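Local coordinates for protein cortical-lytic enzyme (Bacillus cereus, PDB 4S3J) that acts as an N-acetylglucosaminidase that breaks down partially degraded cortex peptidoglycan during spore germination, probably recognising its muramic acid delta-lactam residues, at residues Tyr70-Leu83 with Gln93-Val105. Numbering follows the deposited sequence.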
# COMPACT_ATOMS: atom_id res chain seq x y z
N TYR A 70 7.47 -5.97 -17.02
CA TYR A 70 7.13 -5.19 -18.21
C TYR A 70 5.94 -5.72 -19.00
O TYR A 70 5.67 -5.26 -20.10
CB TYR A 70 8.38 -5.07 -19.11
CG TYR A 70 9.37 -4.13 -18.47
CD1 TYR A 70 9.15 -2.77 -18.49
CD2 TYR A 70 10.50 -4.61 -17.82
CE1 TYR A 70 10.03 -1.88 -17.86
CE2 TYR A 70 11.41 -3.71 -17.21
CZ TYR A 70 11.16 -2.36 -17.23
OH TYR A 70 12.03 -1.47 -16.62
N ASN A 71 5.17 -6.61 -18.39
CA ASN A 71 3.91 -7.11 -18.97
C ASN A 71 4.09 -7.70 -20.36
O ASN A 71 3.22 -7.53 -21.24
CB ASN A 71 2.90 -5.97 -19.05
CG ASN A 71 2.70 -5.27 -17.71
OD1 ASN A 71 2.52 -5.92 -16.68
ND2 ASN A 71 2.76 -3.94 -17.72
N VAL A 72 5.17 -8.45 -20.53
CA VAL A 72 5.52 -9.11 -21.80
C VAL A 72 5.59 -10.62 -21.61
O VAL A 72 6.14 -11.09 -20.62
CB VAL A 72 6.86 -8.59 -22.35
CG1 VAL A 72 6.80 -7.11 -22.63
CG2 VAL A 72 7.98 -8.87 -21.40
N PRO A 73 5.00 -11.41 -22.51
CA PRO A 73 5.14 -12.85 -22.30
C PRO A 73 6.60 -13.31 -22.23
O PRO A 73 7.43 -12.82 -22.98
CB PRO A 73 4.45 -13.46 -23.53
CG PRO A 73 3.56 -12.40 -24.06
CD PRO A 73 4.19 -11.08 -23.70
N LEU A 74 6.89 -14.23 -21.33
CA LEU A 74 8.27 -14.67 -21.10
C LEU A 74 8.89 -15.27 -22.37
O LEU A 74 10.07 -15.02 -22.66
CB LEU A 74 8.32 -15.68 -19.96
CG LEU A 74 9.66 -16.36 -19.71
CD1 LEU A 74 10.76 -15.35 -19.47
CD2 LEU A 74 9.58 -17.38 -18.58
N ALA A 75 8.13 -16.06 -23.12
CA ALA A 75 8.66 -16.65 -24.36
C ALA A 75 9.07 -15.58 -25.36
O ALA A 75 10.06 -15.75 -26.06
CB ALA A 75 7.62 -17.57 -25.00
N SER A 76 8.31 -14.50 -25.45
CA SER A 76 8.64 -13.42 -26.39
C SER A 76 9.91 -12.69 -25.97
O SER A 76 10.74 -12.38 -26.80
CB SER A 76 7.49 -12.42 -26.50
OG SER A 76 6.30 -13.06 -26.91
N LEU A 77 10.04 -12.41 -24.68
CA LEU A 77 11.24 -11.73 -24.17
C LEU A 77 12.47 -12.57 -24.39
O LEU A 77 13.50 -12.06 -24.82
CB LEU A 77 11.08 -11.43 -22.68
CG LEU A 77 12.26 -10.79 -21.97
CD1 LEU A 77 12.53 -9.42 -22.54
CD2 LEU A 77 11.98 -10.67 -20.44
N ALA A 78 12.36 -13.86 -24.12
CA ALA A 78 13.49 -14.77 -24.31
C ALA A 78 13.86 -14.86 -25.80
O ALA A 78 15.02 -14.73 -26.17
CB ALA A 78 13.16 -16.15 -23.75
N LYS A 79 12.86 -15.08 -26.64
CA LYS A 79 13.11 -15.22 -28.07
C LYS A 79 13.79 -14.00 -28.68
O LYS A 79 14.76 -14.14 -29.43
CB LYS A 79 11.80 -15.53 -28.81
CG LYS A 79 11.91 -15.55 -30.32
CD LYS A 79 10.67 -16.13 -30.98
CE LYS A 79 10.73 -15.92 -32.50
NZ LYS A 79 12.04 -16.33 -33.09
N VAL A 80 13.31 -12.80 -28.36
CA VAL A 80 13.82 -11.63 -29.07
C VAL A 80 15.26 -11.31 -28.65
O VAL A 80 15.97 -10.57 -29.34
CB VAL A 80 12.90 -10.40 -28.85
CG1 VAL A 80 13.03 -9.82 -27.43
CG2 VAL A 80 13.21 -9.33 -29.89
N ASN A 81 15.71 -11.92 -27.55
CA ASN A 81 17.07 -11.75 -27.06
C ASN A 81 17.96 -12.97 -27.29
O ASN A 81 19.10 -13.00 -26.82
CB ASN A 81 17.05 -11.43 -25.56
CG ASN A 81 16.58 -10.01 -25.27
OD1 ASN A 81 17.32 -9.04 -25.48
ND2 ASN A 81 15.36 -9.89 -24.74
N ASN A 82 17.44 -13.96 -28.01
CA ASN A 82 18.16 -15.21 -28.26
C ASN A 82 18.63 -15.87 -26.97
O ASN A 82 19.79 -16.26 -26.85
CB ASN A 82 19.36 -15.00 -29.19
CG ASN A 82 19.91 -16.30 -29.72
OD1 ASN A 82 19.20 -17.32 -29.78
ND2 ASN A 82 21.18 -16.30 -30.08
N LEU A 83 17.75 -15.93 -25.98
CA LEU A 83 18.08 -16.52 -24.68
C LEU A 83 17.13 -17.66 -24.35
O LEU A 83 16.03 -17.72 -24.88
CB LEU A 83 18.01 -15.47 -23.56
CG LEU A 83 18.93 -14.26 -23.67
CD1 LEU A 83 18.63 -13.24 -22.57
CD2 LEU A 83 20.39 -14.69 -23.62
N GLN A 93 23.97 -6.62 -18.03
CA GLN A 93 23.59 -7.23 -19.30
C GLN A 93 22.46 -6.45 -19.95
O GLN A 93 21.46 -6.13 -19.29
CB GLN A 93 23.16 -8.68 -19.08
CG GLN A 93 22.85 -9.47 -20.32
CD GLN A 93 22.52 -10.91 -20.03
OE1 GLN A 93 22.76 -11.41 -18.93
NE2 GLN A 93 21.97 -11.60 -21.02
N GLN A 94 22.60 -6.14 -21.23
CA GLN A 94 21.60 -5.39 -21.96
C GLN A 94 20.57 -6.31 -22.61
O GLN A 94 20.94 -7.23 -23.34
CB GLN A 94 22.27 -4.53 -23.03
CG GLN A 94 21.30 -3.78 -23.92
CD GLN A 94 22.00 -3.01 -25.02
OE1 GLN A 94 23.08 -3.40 -25.46
NE2 GLN A 94 21.33 -1.99 -25.54
N LEU A 95 19.28 -6.00 -22.40
CA LEU A 95 18.20 -6.74 -23.04
C LEU A 95 17.27 -5.82 -23.84
O LEU A 95 17.02 -4.67 -23.46
CB LEU A 95 17.35 -7.48 -21.99
CG LEU A 95 18.08 -8.48 -21.12
CD1 LEU A 95 17.12 -9.00 -20.03
CD2 LEU A 95 18.63 -9.64 -21.92
N TYR A 96 16.71 -6.38 -24.92
CA TYR A 96 15.65 -5.72 -25.65
C TYR A 96 14.32 -6.18 -25.04
O TYR A 96 14.10 -7.38 -24.86
CB TYR A 96 15.69 -6.05 -27.15
CG TYR A 96 14.59 -5.36 -27.92
CD1 TYR A 96 13.35 -5.93 -28.05
CD2 TYR A 96 14.79 -4.10 -28.46
CE1 TYR A 96 12.33 -5.28 -28.71
CE2 TYR A 96 13.78 -3.43 -29.13
CZ TYR A 96 12.54 -4.03 -29.23
OH TYR A 96 11.49 -3.41 -29.88
N VAL A 97 13.46 -5.22 -24.70
CA VAL A 97 12.17 -5.52 -24.05
C VAL A 97 11.02 -5.04 -24.93
O VAL A 97 10.84 -3.84 -25.13
CB VAL A 97 12.07 -4.86 -22.66
CG1 VAL A 97 10.76 -5.26 -21.96
CG2 VAL A 97 13.22 -5.26 -21.78
N PRO A 98 10.24 -5.98 -25.50
CA PRO A 98 9.12 -5.53 -26.33
C PRO A 98 8.08 -4.76 -25.53
O PRO A 98 8.09 -4.89 -24.30
CB PRO A 98 8.51 -6.83 -26.86
CG PRO A 98 9.60 -7.86 -26.72
CD PRO A 98 10.40 -7.44 -25.53
N LYS A 99 7.28 -3.94 -26.20
CA LYS A 99 6.18 -3.22 -25.57
C LYS A 99 5.22 -4.26 -24.98
O LYS A 99 4.83 -5.21 -25.67
CB LYS A 99 5.47 -2.31 -26.59
CG LYS A 99 4.32 -1.50 -26.02
CD LYS A 99 3.56 -0.67 -27.08
CE LYS A 99 2.42 0.14 -26.45
NZ LYS A 99 1.69 1.04 -27.38
N GLY A 100 4.84 -4.09 -23.72
CA GLY A 100 3.96 -5.06 -23.07
C GLY A 100 2.54 -4.55 -23.09
O GLY A 100 2.29 -3.48 -23.64
N THR A 101 1.60 -5.31 -22.53
CA THR A 101 0.22 -4.84 -22.41
C THR A 101 -0.17 -4.73 -20.93
O THR A 101 -0.25 -5.74 -20.22
CB THR A 101 -0.76 -5.75 -23.15
OG1 THR A 101 -0.77 -7.04 -22.52
CG2 THR A 101 -0.34 -5.91 -24.60
N LYS A 102 -0.52 -3.52 -20.53
CA LYS A 102 -0.88 -3.20 -19.14
C LYS A 102 -2.27 -3.66 -18.81
O LYS A 102 -3.17 -3.54 -19.64
CB LYS A 102 -0.81 -1.69 -18.91
CG LYS A 102 0.55 -1.11 -18.95
CD LYS A 102 0.52 0.41 -19.10
CE LYS A 102 -0.04 1.15 -17.94
NZ LYS A 102 0.22 2.61 -18.12
N ARG A 103 -2.40 -4.32 -17.67
CA ARG A 103 -3.72 -4.60 -17.09
C ARG A 103 -4.14 -3.43 -16.21
O ARG A 103 -3.32 -2.59 -15.81
CB ARG A 103 -3.73 -5.92 -16.33
CG ARG A 103 -2.73 -6.08 -15.21
CD ARG A 103 -2.79 -7.50 -14.67
NE ARG A 103 -3.34 -7.81 -13.34
CZ ARG A 103 -4.22 -7.12 -12.62
NH1 ARG A 103 -4.75 -5.97 -13.01
NH2 ARG A 103 -4.58 -7.63 -11.44
N SER A 104 -5.45 -3.36 -15.96
CA SER A 104 -6.05 -2.34 -15.11
C SER A 104 -5.85 -2.70 -13.66
O SER A 104 -5.69 -3.87 -13.31
CB SER A 104 -7.55 -2.20 -15.40
OG SER A 104 -7.77 -1.63 -16.67
N VAL A 105 -5.87 -1.68 -12.82
CA VAL A 105 -5.79 -1.86 -11.37
C VAL A 105 -6.69 -0.83 -10.69
O VAL A 105 -6.91 0.27 -11.21
CB VAL A 105 -4.32 -1.72 -10.86
CG1 VAL A 105 -3.84 -0.27 -10.85
CG2 VAL A 105 -4.15 -2.33 -9.49
O HOH W 1 6.38 -2.81 -21.39
O HOH W 2 -0.10 -4.61 -15.85
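Asn71 lies against the extended chain at Thr101 and Lys102, bonded to it through its backbone, with its side chain lying alongside. Its carbonyl O accepts the N-H of Thr101 at 3.0 Å, and its CB rests near the Thr101 carbonyl O. Asparagine suits the positive phi (55°) with which the chain leaves helix 63-70 in a Schellman motif, and its amide has work to do as well: ND2 passes beside Lys102 CG on its way to the carbonyl of Asn424, while OD1 takes bonds from Lys398 and from a water held also by Arg103 N. The amide thus ties the end of this LysM helix to helix 387-400 and the C-terminal end of helix 415-424 of the glycosyl hydrolase family 18 TIM barrel.

Next to it, Gly100 brings its CA to 3.4 Å from Tyr70 O in a CA-H...O contact; glycine, with no side chain, lets the backbone lie this close to the carbonyls of Tyr70 and Asn71. One water bridges Tyr70 O and Gly100 N.

Further along, the βααβ fold of the second LysM domain closes as helix 74-80 packs on strand 94-96 and the residues after it. Pro98, whose ring needs no polar partner, sets CG 4.0 Å from Val80 CG1 and CD near Leu77 CD1. Leu77, with CG anti to its backbone N (chi1 177°), extends CD1 to the Tyr96 carbonyl and the flank of Val97, whose CG1 meets Tyr70 CB at 3.7 Å.

Just past the helix, Asn81 pairs its amide with the backbone of Tyr96. OD1 receives Tyr96 N at 2.8 Å on an in-plane lone pair, nearly straight (166°), and ND2 gives one hydrogen to Tyr96 O, also at 2.8 Å, and the other to Leu77 O, so three bonds, two to Tyr96 and one to Leu77, fix the amide's rotation.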